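PDB 4KSA: malonyl-CoA decarboxylase from Rhodopseudomonas palustris, which probably catalyses the decarboxylation of malonyl-CoA to acetyl-CoA and carbon dioxide. Local coordinates for residues A[228-233]-A[268-273]; A[174-179]-A[218-223]; A[302-307]-A[414-419]; A[212-217]-A[233-238]. All coordinates share one frame; numbering follows the deposited sequence.

Contact 1: A[228-233]-A[268-273]; sequences PLIFVE and ISNTQQ
Phe231 and Ser269 trade backbone N-H bonds in both directions, and strands 230-233 and 268-270 run antiparallel about them, their axes 4.7 Å apart at 167°. Ile230 opposite Asn270 and Val232 opposite Ile268 are non-hydrogen-bonded pairs whose side chains share one face of the sheet. There Ile268 works with two branches: CG2 meets Ile230 CG2 at 4.3 Å, and CG1 lies against Val232 CG1. Asn270 brings OD1 within 3.8 Å of Ile230 CG1. On the other face Ser269 OG sits at the edge of the Phe231 ring, near its plane, and makes a weak bond to Phe231 O.

Past the strand end, Thr271 N donates almost straight to Leu229 O at 2.7 Å. OG1 of Thr271 lies between the backbone N and the carbonyl carbon (chi1 78°) and donates to Pro228 O, in a bond whose very short modelled length is doubtful. A valine here would probably leave Pro228 O without its hydroxyl mate. One water accepts from Gln272 N and donates to Leu229 O.

Strand 214-220 flanks residues 230-233 on their other edge; helix 284-295 packs on Ile230 and Ile268, and helix 184-193 on Phe231 and Thr271.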
loop_
_atom_site.group_PDB
_atom_site.type_symbol
_atom_site.label_atom_id
_atom_site.label_comp_id
_atom_site.label_asym_id
_atom_site.label_seq_id
_atom_site.Cartn_x
_atom_site.Cartn_y
_atom_site.Cartn_z
ATOM N N PRO A 228 -3.094 -11.487 15.803
ATOM C CA PRO A 228 -4.449 -11.024 16.151
ATOM C C PRO A 228 -4.660 -11.059 17.681
ATOM O O PRO A 228 -4.777 -12.126 18.275
ATOM C CB PRO A 228 -5.354 -11.998 15.385
ATOM C CG PRO A 228 -4.585 -13.250 15.390
ATOM C CD PRO A 228 -3.148 -12.792 15.117
ATOM N N LEU A 229 -4.685 -9.885 18.308
ATOM C CA LEU A 229 -4.842 -9.786 19.751
ATOM C C LEU A 229 -6.249 -10.162 20.224
ATOM O O LEU A 229 -6.427 -10.994 21.128
ATOM C CB LEU A 229 -4.501 -8.372 20.191
ATOM C CG LEU A 229 -3.163 -7.900 19.627
ATOM C CD1 LEU A 229 -2.768 -6.588 20.277
ATOM C CD2 LEU A 229 -2.103 -8.975 19.860
ATOM N N ILE A 230 -7.241 -9.532 19.613
ATOM C CA ILE A 230 -8.627 -9.790 19.932
ATOM C C ILE A 230 -9.270 -10.311 18.668
ATOM O O ILE A 230 -9.218 -9.653 17.628
ATOM C CB ILE A 230 -9.324 -8.512 20.363
ATOM C CG1 ILE A 230 -8.619 -7.967 21.601
ATOM C CG2 ILE A 230 -10.790 -8.783 20.608
ATOM C CD1 ILE A 230 -9.039 -6.597 22.007
ATOM N N PHE A 231 -9.871 -11.495 18.775
ATOM C CA PHE A 231 -10.547 -12.179 17.669
ATOM C C PHE A 231 -12.062 -12.163 17.911
ATOM O O PHE A 231 -12.541 -12.724 18.894
ATOM C CB PHE A 231 -10.038 -13.617 17.600
ATOM C CG PHE A 231 -10.611 -14.412 16.482
ATOM C CD1 PHE A 231 -10.554 -13.938 15.178
ATOM C CD2 PHE A 231 -11.200 -15.647 16.720
ATOM C CE1 PHE A 231 -11.082 -14.690 14.113
ATOM C CE2 PHE A 231 -11.729 -16.406 15.668
ATOM C CZ PHE A 231 -11.670 -15.925 14.363
ATOM N N VAL A 232 -12.805 -11.525 17.007
ATOM C CA VAL A 232 -14.256 -11.414 17.122
ATOM C C VAL A 232 -15.027 -12.201 16.056
ATOM O O VAL A 232 -14.896 -11.943 14.871
ATOM C CB VAL A 232 -14.679 -9.939 17.040
ATOM C CG1 VAL A 232 -16.166 -9.799 17.288
ATOM C CG2 VAL A 232 -13.914 -9.138 18.048
ATOM N N GLU A 233 -15.840 -13.158 16.484
ATOM C CA GLU A 233 -16.629 -13.968 15.554
ATOM C C GLU A 233 -18.085 -13.491 15.480
ATOM O O GLU A 233 -18.731 -13.258 16.498
ATOM C CB GLU A 233 -16.561 -15.432 15.963
ATOM C CG GLU A 233 -15.149 -15.953 15.943
ATOM C CD GLU A 233 -15.070 -17.421 16.243
ATOM O OE1 GLU A 233 -15.623 -18.200 15.441
ATOM O OE2 GLU A 233 -14.463 -17.792 17.274
ATOM N N ILE A 268 -15.915 -13.661 21.426
ATOM C CA ILE A 268 -14.946 -12.571 21.518
ATOM C C ILE A 268 -13.808 -13.090 22.366
ATOM O O ILE A 268 -14.035 -13.454 23.512
ATOM C CB ILE A 268 -15.526 -11.342 22.196
ATOM C CG1 ILE A 268 -16.672 -10.796 21.362
ATOM C CG2 ILE A 268 -14.450 -10.284 22.334
ATOM C CD1 ILE A 268 -17.141 -9.466 21.830
ATOM N N SER A 269 -12.593 -13.133 21.821
ATOM C CA SER A 269 -11.471 -13.674 22.585
ATOM C C SER A 269 -10.165 -12.907 22.567
ATOM O O SER A 269 -9.794 -12.333 21.547
ATOM C CB SER A 269 -11.201 -15.116 22.156
ATOM O OG SER A 269 -11.681 -15.360 20.852
ATOM N N ASN A 270 -9.487 -12.887 23.719
ATOM C CA ASN A 270 -8.186 -12.233 23.864
ATOM C C ASN A 270 -7.189 -13.352 23.605
ATOM O O ASN A 270 -7.141 -14.306 24.372
ATOM C CB ASN A 270 -7.996 -11.711 25.272
ATOM C CG ASN A 270 -7.767 -10.221 25.300
ATOM O OD1 ASN A 270 -8.708 -9.435 25.120
ATOM N ND2 ASN A 270 -6.505 -9.811 25.512
ATOM N N THR A 271 -6.372 -13.237 22.558
ATOM C CA THR A 271 -5.476 -14.333 22.204
ATOM C C THR A 271 -4.148 -14.485 22.886
ATOM O O THR A 271 -3.547 -15.550 22.821
ATOM C CB THR A 271 -5.198 -14.351 20.699
ATOM O OG1 THR A 271 -4.225 -13.345 20.378
ATOM C CG2 THR A 271 -6.489 -14.083 19.932
ATOM N N GLN A 272 -3.676 -13.439 23.534
ATOM C CA GLN A 272 -2.382 -13.512 24.189
ATOM C C GLN A 272 -2.486 -13.507 25.702
ATOM O O GLN A 272 -2.734 -12.467 26.312
ATOM C CB GLN A 272 -1.496 -12.338 23.739
ATOM C CG GLN A 272 -1.410 -12.148 22.235
ATOM C CD GLN A 272 -0.912 -13.386 21.524
ATOM O OE1 GLN A 272 -1.611 -13.959 20.693
ATOM N NE2 GLN A 272 0.299 -13.808 21.850
ATOM N N GLN A 273 -2.289 -14.679 26.298
ATOM C CA GLN A 273 -2.309 -14.843 27.749
ATOM C C GLN A 273 -1.531 -13.727 28.459
ATOM O O GLN A 273 -2.018 -13.160 29.443
ATOM C CB GLN A 273 -1.713 -16.199 28.112
ATOM C CG GLN A 273 -2.738 -17.304 28.129
ATOM C CD GLN A 273 -3.840 -17.038 29.152
ATOM O OE1 GLN A 273 -4.927 -17.625 29.086
ATOM N NE2 GLN A 273 -3.556 -16.148 30.113
HETATM O O HOH W 1 -4.752 -10.748 23.623
#

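Contact 2: A[174-179]-A[218-223]; sequences VLQRID and GFFHPR
Four backbone hydrogen bonds join Val174 to Phe220 and Gln176 to Gly218, each pair bonded both ways; Val174 N to Phe220 O measures 2.7 Å and Gln176 N to Gly218 O 2.8 Å. Leu175 and Phe219 make the non-hydrogen-bonded pair between them. The short strand axes diverge from strict antiparallel, at 141°.

A CH-pi contact joins Leu175 and Phe219 on their face. CG of Leu175 is anti to the backbone N (chi1 171°), and CD1 comes over one face of the Phe219 ring, 3.9 Å from its centroid and only 17° off the normal. Helix 284-295 covers this pair, Val288 touching both. An alanine in place of Phe219 would probably deprive Leu175 CD1 of its aromatic face and open a gap beneath that helix.

Strand 174-178 is one of the two outermost strands, within this chain, of a mixed seven-stranded sheet, consistent with the acetyltransferase-like fold of the family.

Apolar contacts lie on the reverse face. Gln176 CB approaches Phe220 CE2 at 3.8 Å, while Ile178 reaches over the bare Gly218 with CD1, 3.8 Å from Gly218 CA.

At the far end of 218-223, Arg223 makes a cation-pi contact with Phe172 of the second subunit.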
loop_
_atom_site.group_PDB
_atom_site.type_symbol
_atom_site.label_atom_id
_atom_site.label_comp_id
_atom_site.label_asym_id
_atom_site.label_seq_id
_atom_site.Cartn_x
_atom_site.Cartn_y
_atom_site.Cartn_z
ATOM N N VAL A 174 -5.509 -1.761 15.097
ATOM C CA VAL A 174 -6.187 -1.780 13.813
ATOM C C VAL A 174 -7.051 -3.008 13.646
ATOM O O VAL A 174 -6.631 -4.119 13.965
ATOM C CB VAL A 174 -5.179 -1.736 12.666
ATOM C CG1 VAL A 174 -5.877 -2.013 11.342
ATOM C CG2 VAL A 174 -4.504 -0.381 12.641
ATOM N N LEU A 175 -8.268 -2.793 13.147
ATOM C CA LEU A 175 -9.210 -3.875 12.928
ATOM C C LEU A 175 -9.069 -4.400 11.505
ATOM O O LEU A 175 -8.914 -3.638 10.562
ATOM C CB LEU A 175 -10.624 -3.374 13.167
ATOM C CG LEU A 175 -11.744 -4.342 12.772
ATOM C CD1 LEU A 175 -11.793 -5.533 13.732
ATOM C CD2 LEU A 175 -13.063 -3.590 12.779
ATOM N N GLN A 176 -9.101 -5.709 11.353
ATOM C CA GLN A 176 -8.975 -6.307 10.040
ATOM C C GLN A 176 -9.963 -7.449 9.926
ATOM O O GLN A 176 -10.183 -8.183 10.888
ATOM C CB GLN A 176 -7.549 -6.840 9.810
ATOM C CG GLN A 176 -6.604 -5.810 9.248
ATOM C CD GLN A 176 -7.123 -5.243 7.948
ATOM O OE1 GLN A 176 -7.291 -5.975 6.967
ATOM N NE2 GLN A 176 -7.406 -3.938 7.932
ATOM N N ARG A 177 -10.577 -7.602 8.760
ATOM C CA ARG A 177 -11.490 -8.701 8.612
ATOM C C ARG A 177 -10.587 -9.883 8.378
ATOM O O ARG A 177 -9.528 -9.737 7.773
ATOM C CB ARG A 177 -12.413 -8.516 7.418
ATOM C CG ARG A 177 -13.169 -9.779 7.104
ATOM C CD ARG A 177 -14.234 -9.594 6.061
ATOM N NE ARG A 177 -14.677 -10.910 5.614
ATOM C CZ ARG A 177 -15.621 -11.124 4.705
ATOM N NH1 ARG A 177 -16.242 -10.094 4.133
ATOM N NH2 ARG A 177 -15.932 -12.374 4.366
ATOM N N ILE A 178 -10.989 -11.042 8.873
ATOM C CA ILE A 178 -10.197 -12.238 8.702
ATOM C C ILE A 178 -10.978 -13.205 7.828
ATOM O O ILE A 178 -12.102 -13.606 8.152
ATOM C CB ILE A 178 -9.875 -12.870 10.070
ATOM C CG1 ILE A 178 -9.006 -11.894 10.868
ATOM C CG2 ILE A 178 -9.226 -14.225 9.891
ATOM C CD1 ILE A 178 -8.572 -12.402 12.198
ATOM N N ASP A 179 -10.387 -13.557 6.698
ATOM C CA ASP A 179 -11.034 -14.457 5.777
ATOM C C ASP A 179 -9.978 -15.194 4.972
ATOM O O ASP A 179 -8.796 -15.172 5.325
ATOM C CB ASP A 179 -11.980 -13.683 4.852
ATOM C CG ASP A 179 -11.283 -12.567 4.101
ATOM O OD1 ASP A 179 -10.261 -12.855 3.447
ATOM O OD2 ASP A 179 -11.749 -11.404 4.159
ATOM N N GLY A 218 -10.328 -9.205 13.487
ATOM C CA GLY A 218 -9.166 -9.269 14.337
ATOM C C GLY A 218 -8.654 -7.884 14.631
ATOM O O GLY A 218 -8.832 -6.967 13.829
ATOM N N PHE A 219 -8.047 -7.724 15.803
ATOM C CA PHE A 219 -7.451 -6.451 16.186
ATOM C C PHE A 219 -5.944 -6.655 16.204
ATOM O O PHE A 219 -5.432 -7.568 16.853
ATOM C CB PHE A 219 -7.969 -5.999 17.542
ATOM C CG PHE A 219 -9.313 -5.347 17.466
ATOM C CD1 PHE A 219 -9.431 -4.030 17.042
ATOM C CD2 PHE A 219 -10.471 -6.070 17.755
ATOM C CE1 PHE A 219 -10.685 -3.439 16.901
ATOM C CE2 PHE A 219 -11.723 -5.489 17.615
ATOM C CZ PHE A 219 -11.833 -4.172 17.187
ATOM N N PHE A 220 -5.244 -5.820 15.452
ATOM C CA PHE A 220 -3.808 -5.934 15.339
ATOM C C PHE A 220 -3.143 -4.685 15.848
ATOM O O PHE A 220 -3.683 -3.590 15.726
ATOM C CB PHE A 220 -3.410 -6.147 13.873
ATOM C CG PHE A 220 -3.886 -7.450 13.295
ATOM C CD1 PHE A 220 -3.041 -8.552 13.238
ATOM C CD2 PHE A 220 -5.201 -7.602 12.868
ATOM C CE1 PHE A 220 -3.491 -9.803 12.774
ATOM C CE2 PHE A 220 -5.672 -8.859 12.401
ATOM C CZ PHE A 220 -4.804 -9.959 12.359
ATOM N N HIS A 221 -1.972 -4.856 16.444
ATOM C CA HIS A 221 -1.192 -3.723 16.907
ATOM C C HIS A 221 0.227 -3.939 16.367
ATOM O O HIS A 221 0.739 -5.051 16.353
ATOM C CB HIS A 221 -1.194 -3.644 18.431
ATOM C CG HIS A 221 -0.633 -2.365 18.959
ATOM N ND1 HIS A 221 0.682 -1.998 18.772
ATOM C CD2 HIS A 221 -1.213 -1.357 19.654
ATOM C CE1 HIS A 221 0.888 -0.819 19.330
ATOM N NE2 HIS A 221 -0.245 -0.407 19.873
ATOM N N PRO A 222 0.863 -2.870 15.883
ATOM C CA PRO A 222 2.223 -2.987 15.344
ATOM C C PRO A 222 3.268 -3.607 16.287
ATOM O O PRO A 222 4.266 -4.138 15.810
ATOM C CB PRO A 222 2.565 -1.543 14.945
ATOM C CG PRO A 222 1.690 -0.694 15.848
ATOM C CD PRO A 222 0.396 -1.468 15.880
ATOM N N ARG A 223 3.048 -3.550 17.609
ATOM C CA ARG A 223 4.004 -4.120 18.570
ATOM C C ARG A 223 4.163 -5.616 18.403
ATOM O O ARG A 223 5.229 -6.149 18.662
ATOM C CB ARG A 223 3.591 -3.857 20.024
ATOM C CG ARG A 223 3.780 -2.443 20.508
ATOM C CD ARG A 223 5.242 -2.042 20.593
ATOM N NE ARG A 223 5.359 -0.678 21.101
ATOM C CZ ARG A 223 6.464 -0.167 21.631
ATOM N NH1 ARG A 223 6.468 1.089 22.070
ATOM N NH2 ARG A 223 7.562 -0.914 21.724
#

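Contact 3: A[302-307]-A[414-419]; sequences FVTLSP and YLYALG
Phe302 to Thr304 and Tyr414 to Tyr416 belong to adjacent antiparallel strands of the central sheet, crossing at 157° with their axes 4.7 Å apart. Thr304 N donates to Tyr414 O at 2.9 Å, and Tyr416 N donates to Phe302 O. A side chain then takes over from the backbone: Tyr414 N gives its hydrogen to Thr304 OG1 at 3.0 Å. That hydroxyl, lodged beside both backbone N and carbonyl carbon (chi1 76°), also shares a 2.7 Å hydrogen bond with Ser306 OG, so two bonds grip it.

In the sheet, strand 301-304 is the junction between strand 262-270, to which it runs parallel, and antiparallel strand 411-416, an arrangement in keeping with the acetyltransferase-like fold.

The Tyr414 ring turns its edge to the other segment, with Thr304 OG1 and Ser306 CB lying in its plane; CE2 is 3.6 Å from Ser306 CB. Its OH donates to a water that in turn donates to Pro307 O. Thr304 CG2 meets the Tyr416 ring edge-on, 3.5 Å from CE1. His383 of helix 378-385 stacks on Tyr414 and hydrogen-bonds Tyr416 OH through ND1. On the opposite face, Val303 CB lies 4.3 Å from Leu415 CD2.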
loop_
_atom_site.group_PDB
_atom_site.type_symbol
_atom_site.label_atom_id
_atom_site.label_comp_id
_atom_site.label_asym_id
_atom_site.label_seq_id
_atom_site.Cartn_x
_atom_site.Cartn_y
_atom_site.Cartn_z
ATOM N N PHE A 302 -27.626 -4.735 16.088
ATOM C CA PHE A 302 -26.335 -5.250 16.517
ATOM C C PHE A 302 -26.441 -5.789 17.938
ATOM O O PHE A 302 -26.482 -5.038 18.917
ATOM C CB PHE A 302 -25.287 -4.150 16.384
ATOM C CG PHE A 302 -25.106 -3.689 14.971
ATOM C CD1 PHE A 302 -25.722 -2.527 14.517
ATOM C CD2 PHE A 302 -24.378 -4.461 14.066
ATOM C CE1 PHE A 302 -25.621 -2.138 13.181
ATOM C CE2 PHE A 302 -24.272 -4.080 12.724
ATOM C CZ PHE A 302 -24.897 -2.916 12.283
ATOM N N VAL A 303 -26.477 -7.113 18.024
ATOM C CA VAL A 303 -26.657 -7.808 19.293
ATOM C C VAL A 303 -25.684 -8.964 19.494
ATOM O O VAL A 303 -25.172 -9.519 18.527
ATOM C CB VAL A 303 -28.078 -8.399 19.349
ATOM C CG1 VAL A 303 -28.187 -9.581 18.366
ATOM C CG2 VAL A 303 -28.399 -8.840 20.752
ATOM N N THR A 304 -25.449 -9.354 20.742
ATOM C CA THR A 304 -24.549 -10.480 21.003
ATOM C C THR A 304 -25.329 -11.677 21.539
ATOM O O THR A 304 -26.535 -11.607 21.716
ATOM C CB THR A 304 -23.476 -10.129 22.051
ATOM O OG1 THR A 304 -24.067 -10.130 23.354
ATOM C CG2 THR A 304 -22.896 -8.753 21.779
ATOM N N LEU A 305 -24.630 -12.779 21.765
ATOM C CA LEU A 305 -25.216 -13.986 22.344
ATOM C C LEU A 305 -24.093 -14.465 23.250
ATOM O O LEU A 305 -23.398 -15.447 22.970
ATOM C CB LEU A 305 -25.531 -15.056 21.297
ATOM C CG LEU A 305 -26.724 -15.963 21.638
ATOM C CD1 LEU A 305 -26.573 -17.300 20.937
ATOM C CD2 LEU A 305 -26.813 -16.194 23.137
ATOM N N SER A 306 -23.922 -13.726 24.335
ATOM C CA SER A 306 -22.874 -13.962 25.304
ATOM C C SER A 306 -23.106 -15.044 26.353
ATOM O O SER A 306 -24.214 -15.548 26.531
ATOM C CB SER A 306 -22.586 -12.646 26.027
ATOM O OG SER A 306 -22.531 -11.562 25.107
ATOM N N PRO A 307 -22.026 -15.455 27.021
ATOM C CA PRO A 307 -22.082 -16.464 28.075
ATOM C C PRO A 307 -22.095 -15.677 29.380
ATOM O O PRO A 307 -21.937 -14.455 29.367
ATOM C CB PRO A 307 -20.791 -17.248 27.876
ATOM C CG PRO A 307 -19.861 -16.210 27.428
ATOM C CD PRO A 307 -20.682 -15.429 26.419
ATOM N N TYR A 414 -26.511 -8.783 24.531
ATOM C CA TYR A 414 -26.232 -7.413 24.927
ATOM C C TYR A 414 -26.630 -6.711 23.636
ATOM O O TYR A 414 -26.484 -7.274 22.552
ATOM C CB TYR A 414 -24.753 -7.220 25.276
ATOM C CG TYR A 414 -24.349 -7.836 26.606
ATOM C CD1 TYR A 414 -24.440 -7.109 27.794
ATOM C CD2 TYR A 414 -23.864 -9.151 26.673
ATOM C CE1 TYR A 414 -24.051 -7.666 29.027
ATOM C CE2 TYR A 414 -23.479 -9.725 27.899
ATOM C CZ TYR A 414 -23.574 -8.974 29.067
ATOM O OH TYR A 414 -23.188 -9.533 30.265
ATOM N N LEU A 415 -27.180 -5.511 23.744
ATOM C CA LEU A 415 -27.644 -4.799 22.565
ATOM C C LEU A 415 -26.750 -3.608 22.268
ATOM O O LEU A 415 -26.585 -2.706 23.100
ATOM C CB LEU A 415 -29.104 -4.362 22.787
ATOM C CG LEU A 415 -29.990 -3.807 21.664
ATOM C CD1 LEU A 415 -29.581 -2.378 21.343
ATOM C CD2 LEU A 415 -29.910 -4.713 20.446
ATOM N N TYR A 416 -26.149 -3.629 21.081
ATOM C CA TYR A 416 -25.275 -2.541 20.667
ATOM C C TYR A 416 -26.045 -1.650 19.721
ATOM O O TYR A 416 -26.482 -2.082 18.651
ATOM C CB TYR A 416 -24.008 -3.063 19.971
ATOM C CG TYR A 416 -22.939 -3.582 20.911
ATOM C CD1 TYR A 416 -22.854 -4.939 21.221
ATOM C CD2 TYR A 416 -22.022 -2.712 21.514
ATOM C CE1 TYR A 416 -21.881 -5.423 22.111
ATOM C CE2 TYR A 416 -21.044 -3.187 22.410
ATOM C CZ TYR A 416 -20.990 -4.544 22.700
ATOM O OH TYR A 416 -20.078 -5.029 23.597
ATOM N N ALA A 417 -26.231 -0.408 20.143
ATOM C CA ALA A 417 -26.945 0.575 19.347
ATOM C C ALA A 417 -25.947 1.665 19.036
ATOM O O ALA A 417 -25.571 2.449 19.914
ATOM C CB ALA A 417 -28.112 1.146 20.130
ATOM N N LEU A 418 -25.523 1.696 17.780
ATOM C CA LEU A 418 -24.542 2.653 17.302
ATOM C C LEU A 418 -24.983 4.109 17.446
ATOM O O LEU A 418 -24.655 4.947 16.608
ATOM C CB LEU A 418 -24.218 2.323 15.844
ATOM C CG LEU A 418 -23.100 3.072 15.128
ATOM C CD1 LEU A 418 -21.881 3.209 16.022
ATOM C CD2 LEU A 418 -22.767 2.309 13.852
ATOM N N GLY A 419 -25.726 4.395 18.513
ATOM C CA GLY A 419 -26.197 5.741 18.781
ATOM C C GLY A 419 -26.109 6.059 20.266
ATOM O O GLY A 419 -26.136 7.226 20.679
HETATM O O HOH W 2 -22.579 -12.168 30.504
#

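Contact 4: A[212-217]-A[233-238]; sequences PDRRCY and EVALTK
Arg214 and Ala235 face each other as a non-hydrogen-bonded pair, the methyl of Ala235 lying over one face of the guanidinium with its CB 3.5 Å from Arg214 CZ. A bend at chi2 (-77°) brings the guanidinium over Ala235, the methyl lying nearer the NH2 branch. Arg214 NH2 stands 3.3 Å from Asp213 OD2, but that oxygen is well out of the guanidinium plane, so that pair is held by charge alone; the same NH2 makes a weak hydrogen bond to Asp213 O. Arg214 NH1 hydrogen-bonds Leu247 O, and Asp213 has a second cationic partner in Arg252.

Arg215 uses the other face of the sheet. Its chain also bends at chi2 (-113°), and its guanidinium carries Leu236 CD2 over one face, offset toward the rim; the same methyl lies 3.7 Å from Arg215 CG. NH1 donates to Arg214 O at 3.1 Å, with the acceptor in the guanidinium plane. NH2 forms a salt bridge with Glu295. Val234 CG2 touches the edge of the Tyr217 ring at CE2, 4.3 Å away. Back on the face of Arg214 and Ala235, Cys216 CB packs against Glu233 CG; the Glu233 carboxylate forms a salt bridge with Arg208.

Backbone bonds between Arg215 and Val234, in both directions, and from Leu236 N to Asp213 O zip the hairpin. Both arginines are buried, and Asp213 and Glu295 probably offset their charge, while aliphatic groups cover a face of each guanidinium.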
loop_
_atom_site.group_PDB
_atom_site.type_symbol
_atom_site.label_atom_id
_atom_site.label_comp_id
_atom_site.label_asym_id
_atom_site.label_seq_id
_atom_site.Cartn_x
_atom_site.Cartn_y
_atom_site.Cartn_z
ATOM N N PRO A 212 -21.288 -17.346 3.808
ATOM C CA PRO A 212 -21.521 -15.915 3.612
ATOM C C PRO A 212 -22.284 -15.261 4.755
ATOM O O PRO A 212 -22.516 -14.051 4.736
ATOM C CB PRO A 212 -22.288 -15.872 2.297
ATOM C CG PRO A 212 -23.081 -17.131 2.345
ATOM C CD PRO A 212 -22.093 -18.148 2.869
ATOM N N ASP A 213 -22.680 -16.057 5.745
ATOM C CA ASP A 213 -23.400 -15.515 6.888
ATOM C C ASP A 213 -22.525 -15.543 8.145
ATOM O O ASP A 213 -23.009 -15.380 9.269
ATOM C CB ASP A 213 -24.726 -16.270 7.095
ATOM C CG ASP A 213 -24.535 -17.688 7.606
ATOM O OD1 ASP A 213 -23.547 -18.342 7.207
ATOM O OD2 ASP A 213 -25.396 -18.150 8.396
ATOM N N ARG A 214 -21.225 -15.744 7.934
ATOM C CA ARG A 214 -20.228 -15.772 9.007
ATOM C C ARG A 214 -19.135 -14.755 8.673
ATOM O O ARG A 214 -18.767 -14.604 7.516
ATOM C CB ARG A 214 -19.621 -17.169 9.141
ATOM C CG ARG A 214 -20.578 -18.217 9.676
ATOM C CD ARG A 214 -20.763 -18.100 11.187
ATOM N NE ARG A 214 -21.922 -18.861 11.663
ATOM C CZ ARG A 214 -23.185 -18.473 11.502
ATOM N NH1 ARG A 214 -24.176 -19.221 11.958
ATOM N NH2 ARG A 214 -23.461 -17.326 10.896
ATOM N N ARG A 215 -18.639 -14.052 9.691
ATOM C CA ARG A 215 -17.593 -13.043 9.524
ATOM C C ARG A 215 -16.828 -12.852 10.816
ATOM O O ARG A 215 -17.432 -12.534 11.830
ATOM C CB ARG A 215 -18.196 -11.684 9.172
ATOM C CG ARG A 215 -18.886 -11.618 7.855
ATOM C CD ARG A 215 -18.139 -10.718 6.900
ATOM N NE ARG A 215 -18.973 -10.357 5.757
ATOM C CZ ARG A 215 -19.628 -11.239 5.003
ATOM N NH1 ARG A 215 -19.545 -12.539 5.269
ATOM N NH2 ARG A 215 -20.377 -10.819 3.987
ATOM N N CYS A 216 -15.513 -13.031 10.802
ATOM C CA CYS A 216 -14.739 -12.791 12.020
ATOM C C CYS A 216 -13.721 -11.702 11.779
ATOM O O CYS A 216 -13.208 -11.535 10.672
ATOM C CB CYS A 216 -14.050 -14.052 12.512
ATOM S SG CYS A 216 -13.533 -15.084 11.190
ATOM N N TYR A 217 -13.449 -10.947 12.828
ATOM C CA TYR A 217 -12.526 -9.845 12.747
ATOM C C TYR A 217 -11.358 -10.014 13.704
ATOM O O TYR A 217 -11.373 -10.872 14.603
ATOM C CB TYR A 217 -13.282 -8.563 13.041
ATOM C CG TYR A 217 -14.402 -8.349 12.055
ATOM C CD1 TYR A 217 -14.165 -7.719 10.833
ATOM C CD2 TYR A 217 -15.682 -8.860 12.293
ATOM C CE1 TYR A 217 -15.164 -7.607 9.872
ATOM C CE2 TYR A 217 -16.692 -8.752 11.327
ATOM C CZ TYR A 217 -16.421 -8.127 10.118
ATOM O OH TYR A 217 -17.382 -8.043 9.135
ATOM N N GLU A 233 -15.840 -13.158 16.484
ATOM C CA GLU A 233 -16.629 -13.968 15.554
ATOM C C GLU A 233 -18.085 -13.491 15.480
ATOM O O GLU A 233 -18.731 -13.258 16.498
ATOM C CB GLU A 233 -16.561 -15.432 15.963
ATOM C CG GLU A 233 -15.149 -15.953 15.943
ATOM C CD GLU A 233 -15.070 -17.421 16.243
ATOM O OE1 GLU A 233 -15.623 -18.200 15.441
ATOM O OE2 GLU A 233 -14.463 -17.792 17.274
ATOM N N VAL A 234 -18.592 -13.341 14.263
ATOM C CA VAL A 234 -19.953 -12.855 14.053
ATOM C C VAL A 234 -20.779 -13.750 13.131
ATOM O O VAL A 234 -20.238 -14.454 12.279
ATOM C CB VAL A 234 -19.936 -11.434 13.443
ATOM C CG1 VAL A 234 -21.342 -10.931 13.259
ATOM C CG2 VAL A 234 -19.161 -10.493 14.342
ATOM N N ALA A 235 -22.097 -13.718 13.317
ATOM C CA ALA A 235 -23.031 -14.486 12.488
ATOM C C ALA A 235 -24.065 -13.533 11.883
ATOM O O ALA A 235 -24.653 -12.722 12.597
ATOM C CB ALA A 235 -23.727 -15.551 13.327
ATOM N N LEU A 236 -24.253 -13.612 10.566
ATOM C CA LEU A 236 -25.237 -12.777 9.879
ATOM C C LEU A 236 -26.596 -13.469 9.932
ATOM O O LEU A 236 -26.739 -14.615 9.484
ATOM C CB LEU A 236 -24.830 -12.551 8.425
ATOM C CG LEU A 236 -23.707 -11.550 8.139
ATOM C CD1 LEU A 236 -23.401 -10.737 9.395
ATOM C CD2 LEU A 236 -22.477 -12.306 7.631
ATOM N N THR A 237 -27.594 -12.778 10.478
ATOM C CA THR A 237 -28.921 -13.376 10.616
ATOM C C THR A 237 -30.106 -12.418 10.444
ATOM O O THR A 237 -29.943 -11.224 10.160
ATOM C CB THR A 237 -29.083 -14.028 11.997
ATOM O OG1 THR A 237 -29.171 -12.997 12.993
ATOM C CG2 THR A 237 -27.893 -14.940 12.308
ATOM N N LYS A 238 -31.306 -12.965 10.638
ATOM C CA LYS A 238 -32.548 -12.200 10.518
ATOM C C LYS A 238 -33.321 -12.113 11.845
ATOM O O LYS A 238 -34.511 -11.796 11.860
ATOM C CB LYS A 238 -33.431 -12.823 9.426
ATOM C CG LYS A 238 -33.004 -12.467 8.004
ATOM C CD LYS A 238 -33.735 -13.295 6.942
ATOM C CE LYS A 238 -33.170 -14.706 6.849
ATOM N NZ LYS A 238 -33.661 -15.439 5.647
#

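In the fold
From the N terminus, contact 2 opens at 174-179 and closes at 218-223, bringing edge strand 174-178 back beside strand 214-220 past two helices. Contact 4 starts at 212-217, inside that loop, and ends at 233-238, so the two cross; it closes the hairpin of strands 214-220 and 230-237. Contact 1 begins within the hairpin, at 228-233, and ends at 268-273, crossing contact 4, with Glu233 common to both, and adding strand 262-270. Contact 3, from 302-307 to 414-419, follows in series and closes the longest loop, over an excursion that is half helix. None nests in another. Strand 262-270, parallel to 301-304, bridges contacts 1 and 3.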